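Local atomic coordinates of enoyl-CoA hydratase subunit I (Geobacillus kaustophilus, PDB entry 2PBP), a protein that probably catalyses the reversible hydration of 2-trans-enoyl-CoA thioesters to 3-hydroxyacyl-CoA, the hydro-lyase step of fatty acid beta-oxidation. Residues Ala43-Glu48 with Ser92-Pro97; Leu29-Val34 with Ile68-Lys73; Arg179-Ser182 with Glu188-Met191; Asn83-Trp88 with Pro139-Thr144. All coordinates share one frame; numbering follows the deposited sequence.

How the contacts relate
Contacts 1 and 2 sit at the two ends of one element, helix 31-46: contact 2 secures its first turn and contact 1 its last, with centres 25 Å apart. Contact 4 joins them, since 83-88 runs straight on along helix 86-92 into 92-97 of contact 1 and touches contact 2 through Arg31 with Gln84 and Leu29 with Trp88; the centres of contacts 2 and 4 are 13 Å apart. Contact 3 stands apart at the edge of the six-stranded sheet, about 18 Å from contact 4 at the nearest atoms. No ligand marks the active site here; by analogy with other crotonases, residues 68-73 and 139-144 probably lie near the acyl-CoA pocket.

Contact 1 of 4, residues Ala43-Glu48 with Ser92-Pro97; sequences AFDRNE and SIVKTP
The flat group here is the carboxylate of Asp45, and Val94 lies against one of its faces, the methyl CG1 sitting 3.5 Å from Asp45 CG almost straight above it. The two loop amides approach from that same side of the plane. Thr96 N gives its hydrogen to Asp45 OD1 over 2.9 Å on the syn side, yet 33° out of the plane, and Lys95 N makes a weak, longer bond of 3.3 Å to Asp45 OD2. The hydroxyl Thr96 OG1 also donates to Asp45 OD1; the modelled 2.5 Å is very short and its exact value doubtful. OD1 is thus gripped twice by one residue, which fixes the rotation of the carboxylate. With CG anti to the backbone N (chi1 -167°), Asp45 reaches from the last turn of helix 31-46 toward the loop. Aspartate suits the place because two oxygens on a short stem can serve successive amides, while threonine supplies a hydroxyl beside its own N-H. A water bridges Thr96 OG1 and Asn47 O, each at 2.8 Å. The polar end of Lys95 turns elsewhere, to a salt bridge with Glu210, and Lys209 binds the carbonyls of Val94 and Thr96. A helix-borne carboxylate here ties down the loop entering strand 98-102, where Pro97 pairs with Ile53, in the beta-beta-alpha spiral core of the crotonase fold.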
loop_
_atom_site.group_PDB
_atom_site.type_symbol
_atom_site.label_atom_id
_atom_site.label_comp_id
_atom_site.label_asym_id
_atom_site.label_seq_id
_atom_site.Cartn_x
_atom_site.Cartn_y
_atom_site.Cartn_z
ATOM N N ALA A 43 13.770 0.174 -23.369
ATOM C CA ALA A 43 13.554 1.061 -24.508
ATOM C C ALA A 43 12.244 1.830 -24.323
ATOM O O ALA A 43 12.201 3.051 -24.483
ATOM C CB ALA A 43 13.511 0.257 -25.794
ATOM N N PHE A 44 11.176 1.112 -23.988
ATOM C CA PHE A 44 9.881 1.748 -23.768
ATOM C C PHE A 44 9.931 2.642 -22.526
ATOM O O PHE A 44 9.269 3.676 -22.472
ATOM C CB PHE A 44 8.774 0.698 -23.577
ATOM C CG PHE A 44 8.211 0.137 -24.864
ATOM C CD1 PHE A 44 8.176 0.904 -26.027
ATOM C CD2 PHE A 44 7.656 -1.140 -24.890
ATOM C CE1 PHE A 44 7.591 0.407 -27.193
ATOM C CE2 PHE A 44 7.068 -1.648 -26.049
ATOM C CZ PHE A 44 7.035 -0.871 -27.204
ATOM N N ASP A 45 10.710 2.234 -21.527
ATOM C CA ASP A 45 10.831 3.000 -20.286
ATOM C C ASP A 45 11.461 4.369 -20.550
ATOM O O ASP A 45 11.098 5.355 -19.905
ATOM C CB ASP A 45 11.661 2.209 -19.261
ATOM C CG ASP A 45 11.565 2.776 -17.844
ATOM O OD1 ASP A 45 10.539 3.397 -17.495
ATOM O OD2 ASP A 45 12.517 2.579 -17.060
ATOM N N ARG A 46 12.384 4.425 -21.509
ATOM C CA ARG A 46 13.064 5.675 -21.863
ATOM C C ARG A 46 12.228 6.558 -22.796
ATOM O O ARG A 46 12.489 7.756 -22.922
ATOM C CB ARG A 46 14.404 5.385 -22.551
ATOM C CG ARG A 46 15.399 4.566 -21.741
ATOM C CD ARG A 46 16.753 4.503 -22.451
ATOM N NE ARG A 46 16.704 3.800 -23.734
ATOM C CZ ARG A 46 16.921 2.495 -23.888
ATOM N NH1 ARG A 46 17.206 1.736 -22.840
ATOM N NH2 ARG A 46 16.856 1.949 -25.095
ATOM N N ASN A 47 11.235 5.962 -23.453
ATOM C CA ASN A 47 10.364 6.675 -24.391
ATOM C C ASN A 47 9.243 7.400 -23.642
ATOM O O ASN A 47 8.320 6.768 -23.134
ATOM C CB ASN A 47 9.751 5.679 -25.384
ATOM C CG ASN A 47 9.051 6.361 -26.551
ATOM O OD1 ASN A 47 8.597 7.500 -26.446
ATOM N ND2 ASN A 47 8.949 5.653 -27.671
ATOM N N GLU A 48 9.309 8.725 -23.589
ATOM C CA GLU A 48 8.285 9.483 -22.882
ATOM C C GLU A 48 6.906 9.404 -23.526
ATOM O O GLU A 48 5.913 9.819 -22.929
ATOM C CB GLU A 48 8.728 10.941 -22.713
ATOM C CG GLU A 48 9.748 11.111 -21.588
ATOM C CD GLU A 48 10.224 12.540 -21.414
ATOM O OE1 GLU A 48 9.375 13.438 -21.217
ATOM O OE2 GLU A 48 11.453 12.763 -21.466
ATOM N N SER A 92 13.438 -4.830 -12.257
ATOM C CA SER A 92 12.930 -4.331 -10.985
ATOM C C SER A 92 12.965 -2.811 -10.851
ATOM O O SER A 92 12.180 -2.240 -10.094
ATOM C CB SER A 92 13.725 -4.938 -9.825
ATOM O OG SER A 92 13.642 -6.351 -9.819
ATOM N N ILE A 93 13.867 -2.151 -11.574
ATOM C CA ILE A 93 13.974 -0.699 -11.468
ATOM C C ILE A 93 13.316 0.117 -12.580
ATOM O O ILE A 93 13.537 1.324 -12.678
ATOM C CB ILE A 93 15.449 -0.258 -11.336
ATOM C CG1 ILE A 93 16.228 -0.617 -12.602
ATOM C CG2 ILE A 93 16.070 -0.917 -10.116
ATOM C CD1 ILE A 93 17.585 0.070 -12.739
ATOM N N VAL A 94 12.517 -0.537 -13.417
ATOM C CA VAL A 94 11.812 0.165 -14.489
ATOM C C VAL A 94 10.832 1.118 -13.805
ATOM O O VAL A 94 10.062 0.707 -12.937
ATOM C CB VAL A 94 11.055 -0.832 -15.387
ATOM C CG1 VAL A 94 10.145 -0.090 -16.363
ATOM C CG2 VAL A 94 12.059 -1.684 -16.151
ATOM N N LYS A 95 10.865 2.393 -14.182
ATOM C CA LYS A 95 9.995 3.378 -13.545
ATOM C C LYS A 95 8.614 3.548 -14.155
ATOM O O LYS A 95 7.671 3.930 -13.461
ATOM C CB LYS A 95 10.704 4.734 -13.487
ATOM C CG LYS A 95 11.899 4.736 -12.546
ATOM C CD LYS A 95 12.494 6.121 -12.393
ATOM C CE LYS A 95 13.677 6.109 -11.440
ATOM N NZ LYS A 95 13.290 5.654 -10.077
ATOM N N THR A 96 8.490 3.262 -15.443
ATOM C CA THR A 96 7.209 3.395 -16.130
ATOM C C THR A 96 6.238 2.315 -15.654
ATOM O O THR A 96 6.645 1.190 -15.370
ATOM C CB THR A 96 7.393 3.259 -17.655
ATOM O OG1 THR A 96 8.293 4.276 -18.117
ATOM C CG2 THR A 96 6.061 3.403 -18.373
ATOM N N PRO A 97 4.943 2.653 -15.533
ATOM C CA PRO A 97 3.966 1.656 -15.089
ATOM C C PRO A 97 4.001 0.418 -15.985
ATOM O O PRO A 97 4.027 0.526 -17.215
ATOM C CB PRO A 97 2.642 2.411 -15.186
ATOM C CG PRO A 97 3.041 3.802 -14.802
ATOM C CD PRO A 97 4.333 3.995 -15.588
HETATM O O HOH W 1 8.095 5.706 -20.523
#

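Contact 2 of 4, residues Leu29-Val34 with Ile68-Lys73; sequences LSRQMV and IQEMAK
Glu70 leaves its helix with CG anti to the backbone N (chi1 174°) and stays extended beyond CG, a reach that carries the carboxylate to Ser30 and Arg31 at the start of helix 31-46. There Glu70 OE2 uses its syn lone pair to accept from Arg31 N, 3.0 Å away and fairly straight at 161°. Arg31 bends at chi3 (-56°), bringing NH1 alongside Glu70 CG, 3.6 Å away, with Glu70 OE1 over one guanidinium face. The long salt bridge, 3.7 Å from Arg31 NH1 to Glu70 OE2, is charge attraction alone, because the oxygen stands well out of the guanidinium plane. Waters complete the link: one joins Arg31 NH1 to Glu70 O, another Gln32 N to Glu70 OE1. Ser30 is the N-cap, its OG accepting from Met33 N over 3.2 Å. Serine thus serves one first-turn amide and the long-armed glutamate another, and the carboxylate's charge is probably favourable beside a helix start. The contact joins helix 68-72 to helix 31-46 at the surface; Leu29 and Val34 pack on Trp88 of helix 86-92, and Arg31 rests on Leu82 of helix 76-82.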
loop_
_atom_site.group_PDB
_atom_site.type_symbol
_atom_site.label_atom_id
_atom_site.label_comp_id
_atom_site.label_asym_id
_atom_site.label_seq_id
_atom_site.Cartn_x
_atom_site.Cartn_y
_atom_site.Cartn_z
ATOM N N LEU A 29 11.613 -18.624 -20.457
ATOM C CA LEU A 29 12.484 -17.514 -20.097
ATOM C C LEU A 29 13.949 -17.912 -19.960
ATOM O O LEU A 29 14.491 -17.977 -18.857
ATOM C CB LEU A 29 11.996 -16.856 -18.802
ATOM C CG LEU A 29 10.635 -16.172 -18.939
ATOM C CD1 LEU A 29 10.259 -15.487 -17.637
ATOM C CD2 LEU A 29 10.699 -15.163 -20.073
ATOM N N SER A 30 14.581 -18.184 -21.095
ATOM C CA SER A 30 15.996 -18.539 -21.121
ATOM C C SER A 30 16.742 -17.230 -20.901
ATOM O O SER A 30 16.130 -16.163 -20.930
ATOM C CB SER A 30 16.368 -19.104 -22.490
ATOM O OG SER A 30 16.104 -18.149 -23.508
ATOM N N ARG A 31 18.050 -17.294 -20.681
ATOM C CA ARG A 31 18.805 -16.067 -20.479
ATOM C C ARG A 31 18.665 -15.149 -21.695
ATOM O O ARG A 31 18.600 -13.928 -21.554
ATOM C CB ARG A 31 20.285 -16.369 -20.221
ATOM C CG ARG A 31 20.565 -17.093 -18.908
ATOM C CD ARG A 31 22.047 -17.027 -18.562
ATOM N NE ARG A 31 22.887 -17.553 -19.638
ATOM C CZ ARG A 31 23.046 -18.845 -19.899
ATOM N NH1 ARG A 31 22.428 -19.755 -19.160
ATOM N NH2 ARG A 31 23.820 -19.227 -20.906
ATOM N N GLN A 32 18.604 -15.737 -22.887
ATOM C CA GLN A 32 18.471 -14.949 -24.111
ATOM C C GLN A 32 17.132 -14.215 -24.154
ATOM O O GLN A 32 17.073 -13.032 -24.492
ATOM C CB GLN A 32 18.608 -15.852 -25.342
ATOM C CG GLN A 32 18.437 -15.136 -26.678
ATOM C CD GLN A 32 19.373 -13.954 -26.833
ATOM O OE1 GLN A 32 20.521 -13.991 -26.389
ATOM N NE2 GLN A 32 18.889 -12.897 -27.482
ATOM N N MET A 33 16.061 -14.925 -23.812
ATOM C CA MET A 33 14.720 -14.342 -23.802
ATOM C C MET A 33 14.649 -13.187 -22.803
ATOM O O MET A 33 14.140 -12.109 -23.117
ATOM C CB MET A 33 13.684 -15.416 -23.437
ATOM C CG MET A 33 12.263 -14.896 -23.215
ATOM S SD MET A 33 11.468 -14.217 -24.692
ATOM C CE MET A 33 10.587 -15.683 -25.290
ATOM N N VAL A 34 15.164 -13.413 -21.599
ATOM C CA VAL A 34 15.155 -12.377 -20.572
ATOM C C VAL A 34 15.911 -11.135 -21.040
ATOM O O VAL A 34 15.445 -10.012 -20.843
ATOM C CB VAL A 34 15.781 -12.890 -19.254
ATOM C CG1 VAL A 34 15.867 -11.755 -18.232
ATOM C CG2 VAL A 34 14.943 -14.040 -18.704
ATOM N N ILE A 68 15.313 -27.211 -19.131
ATOM C CA ILE A 68 16.270 -28.042 -18.409
ATOM C C ILE A 68 17.613 -28.155 -19.117
ATOM O O ILE A 68 18.657 -28.180 -18.465
ATOM C CB ILE A 68 15.708 -29.471 -18.162
ATOM C CG1 ILE A 68 14.724 -29.445 -16.989
ATOM C CG2 ILE A 68 16.848 -30.443 -17.865
ATOM C CD1 ILE A 68 15.290 -29.031 -15.607
ATOM N N GLN A 69 17.599 -28.225 -20.445
ATOM C CA GLN A 69 18.852 -28.342 -21.172
ATOM C C GLN A 69 19.783 -27.175 -20.853
ATOM O O GLN A 69 20.986 -27.366 -20.688
ATOM C CB GLN A 69 18.606 -28.418 -22.681
ATOM C CG GLN A 69 19.884 -28.698 -23.464
ATOM C CD GLN A 69 19.625 -29.091 -24.902
ATOM O OE1 GLN A 69 18.902 -30.049 -25.175
ATOM N NE2 GLN A 69 20.221 -28.355 -25.833
ATOM N N GLU A 70 19.230 -25.969 -20.754
ATOM C CA GLU A 70 20.053 -24.804 -20.443
ATOM C C GLU A 70 20.513 -24.835 -18.986
ATOM O O GLU A 70 21.676 -24.556 -18.686
ATOM C CB GLU A 70 19.283 -23.511 -20.728
ATOM C CG GLU A 70 20.020 -22.244 -20.301
ATOM C CD GLU A 70 19.456 -20.990 -20.948
ATOM O OE1 GLU A 70 19.561 -20.863 -22.185
ATOM O OE2 GLU A 70 18.910 -20.133 -20.222
ATOM N N MET A 71 19.603 -25.187 -18.084
ATOM C CA MET A 71 19.936 -25.246 -16.665
ATOM C C MET A 71 20.921 -26.362 -16.334
ATOM O O MET A 71 21.759 -26.209 -15.447
ATOM C CB MET A 71 18.675 -25.437 -15.818
ATOM C CG MET A 71 17.685 -24.287 -15.882
ATOM S SD MET A 71 16.458 -24.396 -14.556
ATOM C CE MET A 71 15.327 -25.613 -15.211
ATOM N N ALA A 72 20.817 -27.482 -17.043
ATOM C CA ALA A 72 21.692 -28.623 -16.793
ATOM C C ALA A 72 23.156 -28.325 -17.093
ATOM O O ALA A 72 24.044 -29.026 -16.617
ATOM C CB ALA A 72 21.226 -29.830 -17.608
ATOM N N LYS A 73 23.407 -27.287 -17.885
ATOM C CA LYS A 73 24.776 -26.912 -18.229
ATOM C C LYS A 73 25.466 -26.158 -17.096
ATOM O O LYS A 73 26.692 -26.053 -17.062
ATOM C CB LYS A 73 24.787 -26.013 -19.466
ATOM C CG LYS A 73 24.305 -26.655 -20.749
ATOM C CD LYS A 73 24.368 -25.645 -21.891
ATOM C CE LYS A 73 25.781 -25.094 -22.064
ATOM N NZ LYS A 73 25.848 -24.010 -23.087
HETATM O O HOH W 2 23.297 -22.508 -18.959
HETATM O O HOH W 3 24.195 -21.620 -22.441
HETATM O O HOH W 4 19.657 -18.550 -23.593
#

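Contact 3 of 4, residues Arg179-Ser182 with Glu188-Met191; sequences RVVS and EETM
A beta-alpha unit at the margin of the six-stranded sheet holds this contact: strand 179-181, outermost within the chain, leads by a short turn into helix 186-198, which packs back against it. Arg179 and Val181, two apart on the strand, both face the helix and both touch Glu189. The charged part is a salt bridge of 2.8 Å from Arg179 NH1 to Glu189 OE1. Its hydrogen bond is weak, bent to 123°, and the guanidinium and carboxylate planes stand almost perpendicular, 83° apart, so no coplanar, two-pronged pairing forms. Glu189 is folded at chi2 (-61°), which brings OE1 to Arg179 NH1 while CG stays near Val181. The aliphatic part comes from Val181, whose CG1 lies 4.0 Å from Glu189 CG. Valine, beta-branched, suits a strand, and glutamate offers both a methylene to the valine and an oxygen to the arginine. Glu189 OE2 has a second partner, Arg192, so the carboxylate is shared between two arginines. Arg179 also touches Val121 in strand 119-123. An edge strand parallel to 119-123, followed by a helix packed on the sheet, makes this a surface beta-alpha connection of the crotonase fold.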
loop_
_atom_site.group_PDB
_atom_site.type_symbol
_atom_site.label_atom_id
_atom_site.label_comp_id
_atom_site.label_asym_id
_atom_site.label_seq_id
_atom_site.Cartn_x
_atom_site.Cartn_y
_atom_site.Cartn_z
ATOM N N ARG A 179 -7.213 -8.527 -11.185
ATOM C CA ARG A 179 -8.509 -8.924 -11.720
ATOM C C ARG A 179 -8.373 -10.105 -12.668
ATOM O O ARG A 179 -7.318 -10.317 -13.274
ATOM C CB ARG A 179 -9.182 -7.756 -12.449
ATOM C CG ARG A 179 -8.559 -7.401 -13.784
ATOM C CD ARG A 179 -9.378 -6.340 -14.505
ATOM N NE ARG A 179 -10.779 -6.728 -14.649
ATOM C CZ ARG A 179 -11.658 -6.090 -15.418
ATOM N NH1 ARG A 179 -11.280 -5.029 -16.119
ATOM N NH2 ARG A 179 -12.914 -6.511 -15.484
ATOM N N VAL A 180 -9.452 -10.869 -12.792
ATOM C CA VAL A 180 -9.478 -12.041 -13.652
ATOM C C VAL A 180 -10.604 -11.904 -14.670
ATOM O O VAL A 180 -11.719 -11.509 -14.327
ATOM C CB VAL A 180 -9.711 -13.324 -12.823
ATOM C CG1 VAL A 180 -9.707 -14.544 -13.727
ATOM C CG2 VAL A 180 -8.642 -13.442 -11.744
ATOM N N VAL A 181 -10.305 -12.220 -15.923
ATOM C CA VAL A 181 -11.301 -12.146 -16.984
ATOM C C VAL A 181 -11.160 -13.342 -17.913
ATOM O O VAL A 181 -10.122 -14.003 -17.937
ATOM C CB VAL A 181 -11.156 -10.852 -17.811
ATOM C CG1 VAL A 181 -11.483 -9.643 -16.944
ATOM C CG2 VAL A 181 -9.745 -10.745 -18.366
ATOM N N SER A 182 -12.212 -13.619 -18.674
ATOM C CA SER A 182 -12.199 -14.735 -19.607
ATOM C C SER A 182 -11.084 -14.528 -20.631
ATOM O O SER A 182 -10.738 -13.396 -20.966
ATOM C CB SER A 182 -13.556 -14.842 -20.306
ATOM O OG SER A 182 -13.653 -16.044 -21.049
ATOM N N GLU A 188 -8.318 -7.028 -24.355
ATOM C CA GLU A 188 -9.242 -5.907 -24.440
ATOM C C GLU A 188 -9.337 -5.210 -23.088
ATOM O O GLU A 188 -9.229 -3.983 -22.996
ATOM C CB GLU A 188 -10.627 -6.399 -24.851
ATOM C CG GLU A 188 -11.679 -5.313 -24.893
ATOM C CD GLU A 188 -13.080 -5.879 -25.008
ATOM O OE1 GLU A 188 -13.310 -6.706 -25.912
ATOM O OE2 GLU A 188 -13.947 -5.494 -24.196
ATOM N N GLU A 189 -9.541 -5.997 -22.036
ATOM C CA GLU A 189 -9.652 -5.442 -20.692
ATOM C C GLU A 189 -8.344 -4.810 -20.222
ATOM O O GLU A 189 -8.353 -3.736 -19.623
ATOM C CB GLU A 189 -10.088 -6.525 -19.702
ATOM C CG GLU A 189 -11.521 -7.003 -19.903
ATOM C CD GLU A 189 -12.540 -5.891 -19.717
ATOM O OE1 GLU A 189 -12.480 -5.199 -18.680
ATOM O OE2 GLU A 189 -13.404 -5.711 -20.603
ATOM N N THR A 190 -7.225 -5.476 -20.488
ATOM C CA THR A 190 -5.924 -4.952 -20.076
ATOM C C THR A 190 -5.612 -3.634 -20.781
ATOM O O THR A 190 -5.145 -2.685 -20.154
ATOM C CB THR A 190 -4.784 -5.953 -20.372
ATOM O OG1 THR A 190 -5.045 -7.191 -19.700
ATOM C CG2 THR A 190 -3.451 -5.399 -19.881
ATOM N N MET A 191 -5.873 -3.574 -22.083
ATOM C CA MET A 191 -5.605 -2.356 -22.839
ATOM C C MET A 191 -6.517 -1.212 -22.402
ATOM O O MET A 191 -6.121 -0.045 -22.439
ATOM C CB MET A 191 -5.759 -2.614 -24.339
ATOM C CG MET A 191 -4.699 -3.545 -24.910
ATOM S SD MET A 191 -3.013 -2.952 -24.603
ATOM C CE MET A 191 -2.993 -1.462 -25.611
#

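Contact 4 of 4, residues Asn83-Trp88 with Pro139-Thr144; sequences NQFADW and PGAGGT
Phe85 meets Gly140 and Trp88 meets Ala141, ring against backbone in one case and ring against methyl in the other. Gly140 O stands 3.0 Å above the plane of the Phe85 ring, over its centre, and comes within 3.1 Å of Phe85 CD1. The opposite face is taken by Gln84 CG, so the phenyl is held between a carbonyl and a methylene. Ala141 CB lies over the five-membered ring of Trp88, 3.5 Å from its centroid and only 13° off the normal, a CH-pi contact in good geometry; the same methyl is 3.9 Å from Phe85 CD1. Both aromatic side chains have CG anti to the carbonyl carbon (chi1 -60° in Phe85, -75° in Trp88), and being three residues apart they project together toward the loop. Glycine at 140 brings bare backbone up to the phenyl, and alanine offers a methyl small enough to point its C-H bonds into the indole face at close range. Behind them, Glu112 OE2 accepts from Ala141 N and Gly143 N, fixing the turn, and Gly142, at positive phi, is the N-cap of helix 143-151. Trp88 also touches Leu113 of helix 109-115. No hydrogen bond crosses between the two segments, so their attraction probably rests mainly on dispersion and the CH-pi contact, while Gly140 O over the phenyl face may even be electrostatically unfavourable.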
loop_
_atom_site.group_PDB
_atom_site.type_symbol
_atom_site.label_atom_id
_atom_site.label_comp_id
_atom_site.label_asym_id
_atom_site.label_seq_id
_atom_site.Cartn_x
_atom_site.Cartn_y
_atom_site.Cartn_z
ATOM N N ASN A 83 26.118 -14.333 -13.728
ATOM C CA ASN A 83 25.395 -13.254 -13.054
ATOM C C ASN A 83 24.130 -12.909 -13.841
ATOM O O ASN A 83 23.816 -11.739 -14.072
ATOM C CB ASN A 83 26.305 -12.028 -12.922
ATOM C CG ASN A 83 25.697 -10.939 -12.059
ATOM O OD1 ASN A 83 24.786 -11.192 -11.271
ATOM N ND2 ASN A 83 26.209 -9.721 -12.193
ATOM N N GLN A 84 23.395 -13.947 -14.230
ATOM C CA GLN A 84 22.182 -13.792 -15.024
ATOM C C GLN A 84 21.054 -13.017 -14.354
ATOM O O GLN A 84 20.199 -12.449 -15.032
ATOM C CB GLN A 84 21.654 -15.168 -15.439
ATOM C CG GLN A 84 20.960 -15.935 -14.319
ATOM C CD GLN A 84 20.800 -17.409 -14.647
ATOM O OE1 GLN A 84 21.785 -18.139 -14.735
ATOM N NE2 GLN A 84 19.559 -17.850 -14.834
ATOM N N PHE A 85 21.040 -12.985 -13.030
ATOM C CA PHE A 85 19.960 -12.291 -12.348
ATOM C C PHE A 85 20.114 -10.778 -12.302
ATOM O O PHE A 85 19.229 -10.074 -11.823
ATOM C CB PHE A 85 19.765 -12.898 -10.962
ATOM C CG PHE A 85 19.407 -14.353 -11.014
ATOM C CD1 PHE A 85 18.217 -14.765 -11.616
ATOM C CD2 PHE A 85 20.289 -15.318 -10.541
ATOM C CE1 PHE A 85 17.917 -16.121 -11.752
ATOM C CE2 PHE A 85 20.000 -16.674 -10.671
ATOM C CZ PHE A 85 18.811 -17.078 -11.279
ATOM N N ALA A 86 21.234 -10.277 -12.819
ATOM C CA ALA A 86 21.441 -8.833 -12.870
ATOM C C ALA A 86 20.414 -8.281 -13.856
ATOM O O ALA A 86 19.954 -7.148 -13.719
ATOM C CB ALA A 86 22.848 -8.510 -13.339
ATOM N N ASP A 87 20.056 -9.088 -14.854
ATOM C CA ASP A 87 19.060 -8.668 -15.838
ATOM C C ASP A 87 17.703 -8.537 -15.158
ATOM O O ASP A 87 16.908 -7.665 -15.501
ATOM C CB ASP A 87 18.959 -9.674 -16.990
ATOM C CG ASP A 87 19.910 -9.357 -18.129
ATOM O OD1 ASP A 87 20.610 -8.325 -18.053
ATOM O OD2 ASP A 87 19.950 -10.137 -19.105
ATOM N N TRP A 88 17.435 -9.407 -14.189
ATOM C CA TRP A 88 16.169 -9.335 -13.480
ATOM C C TRP A 88 16.141 -8.093 -12.598
ATOM O O TRP A 88 15.086 -7.492 -12.391
ATOM C CB TRP A 88 15.942 -10.595 -12.640
ATOM C CG TRP A 88 15.548 -11.783 -13.466
ATOM C CD1 TRP A 88 16.383 -12.686 -14.069
ATOM C CD2 TRP A 88 14.214 -12.184 -13.803
ATOM N NE1 TRP A 88 15.648 -13.623 -14.757
ATOM C CE2 TRP A 88 14.317 -13.341 -14.611
ATOM C CE3 TRP A 88 12.940 -11.677 -13.500
ATOM C CZ2 TRP A 88 13.191 -14.002 -15.122
ATOM C CZ3 TRP A 88 11.819 -12.335 -14.008
ATOM C CH2 TRP A 88 11.955 -13.486 -14.810
ATOM N N PRO A 139 13.520 -20.975 -6.938
ATOM C CA PRO A 139 13.360 -19.761 -7.744
ATOM C C PRO A 139 14.590 -18.893 -7.471
ATOM O O PRO A 139 15.031 -18.787 -6.329
ATOM C CB PRO A 139 12.082 -19.143 -7.187
ATOM C CG PRO A 139 11.287 -20.356 -6.763
ATOM C CD PRO A 139 12.345 -21.186 -6.072
ATOM N N GLY A 140 15.147 -18.276 -8.506
ATOM C CA GLY A 140 16.327 -17.456 -8.301
ATOM C C GLY A 140 16.194 -16.031 -8.792
ATOM O O GLY A 140 17.154 -15.264 -8.730
ATOM N N ALA A 141 15.004 -15.674 -9.269
ATOM C CA ALA A 141 14.754 -14.334 -9.789
ATOM C C ALA A 141 13.695 -13.551 -9.009
ATOM O O ALA A 141 12.812 -12.928 -9.603
ATOM C CB ALA A 141 14.358 -14.422 -11.264
ATOM N N GLY A 142 13.782 -13.592 -7.681
ATOM C CA GLY A 142 12.847 -12.852 -6.853
ATOM C C GLY A 142 11.593 -13.583 -6.411
ATOM O O GLY A 142 10.860 -13.089 -5.558
ATOM N N GLY A 143 11.343 -14.752 -6.990
ATOM C CA GLY A 143 10.161 -15.521 -6.637
ATOM C C GLY A 143 9.944 -15.733 -5.147
ATOM O O GLY A 143 8.844 -15.503 -4.641
ATOM N N THR A 144 10.978 -16.169 -4.433
ATOM C CA THR A 144 10.835 -16.411 -2.999
ATOM C C THR A 144 10.633 -15.112 -2.228
ATOM O O THR A 144 9.982 -15.098 -1.183
ATOM C CB THR A 144 12.064 -17.135 -2.404
ATOM O OG1 THR A 144 13.212 -16.280 -2.473
ATOM C CG2 THR A 144 12.345 -18.418 -3.161
#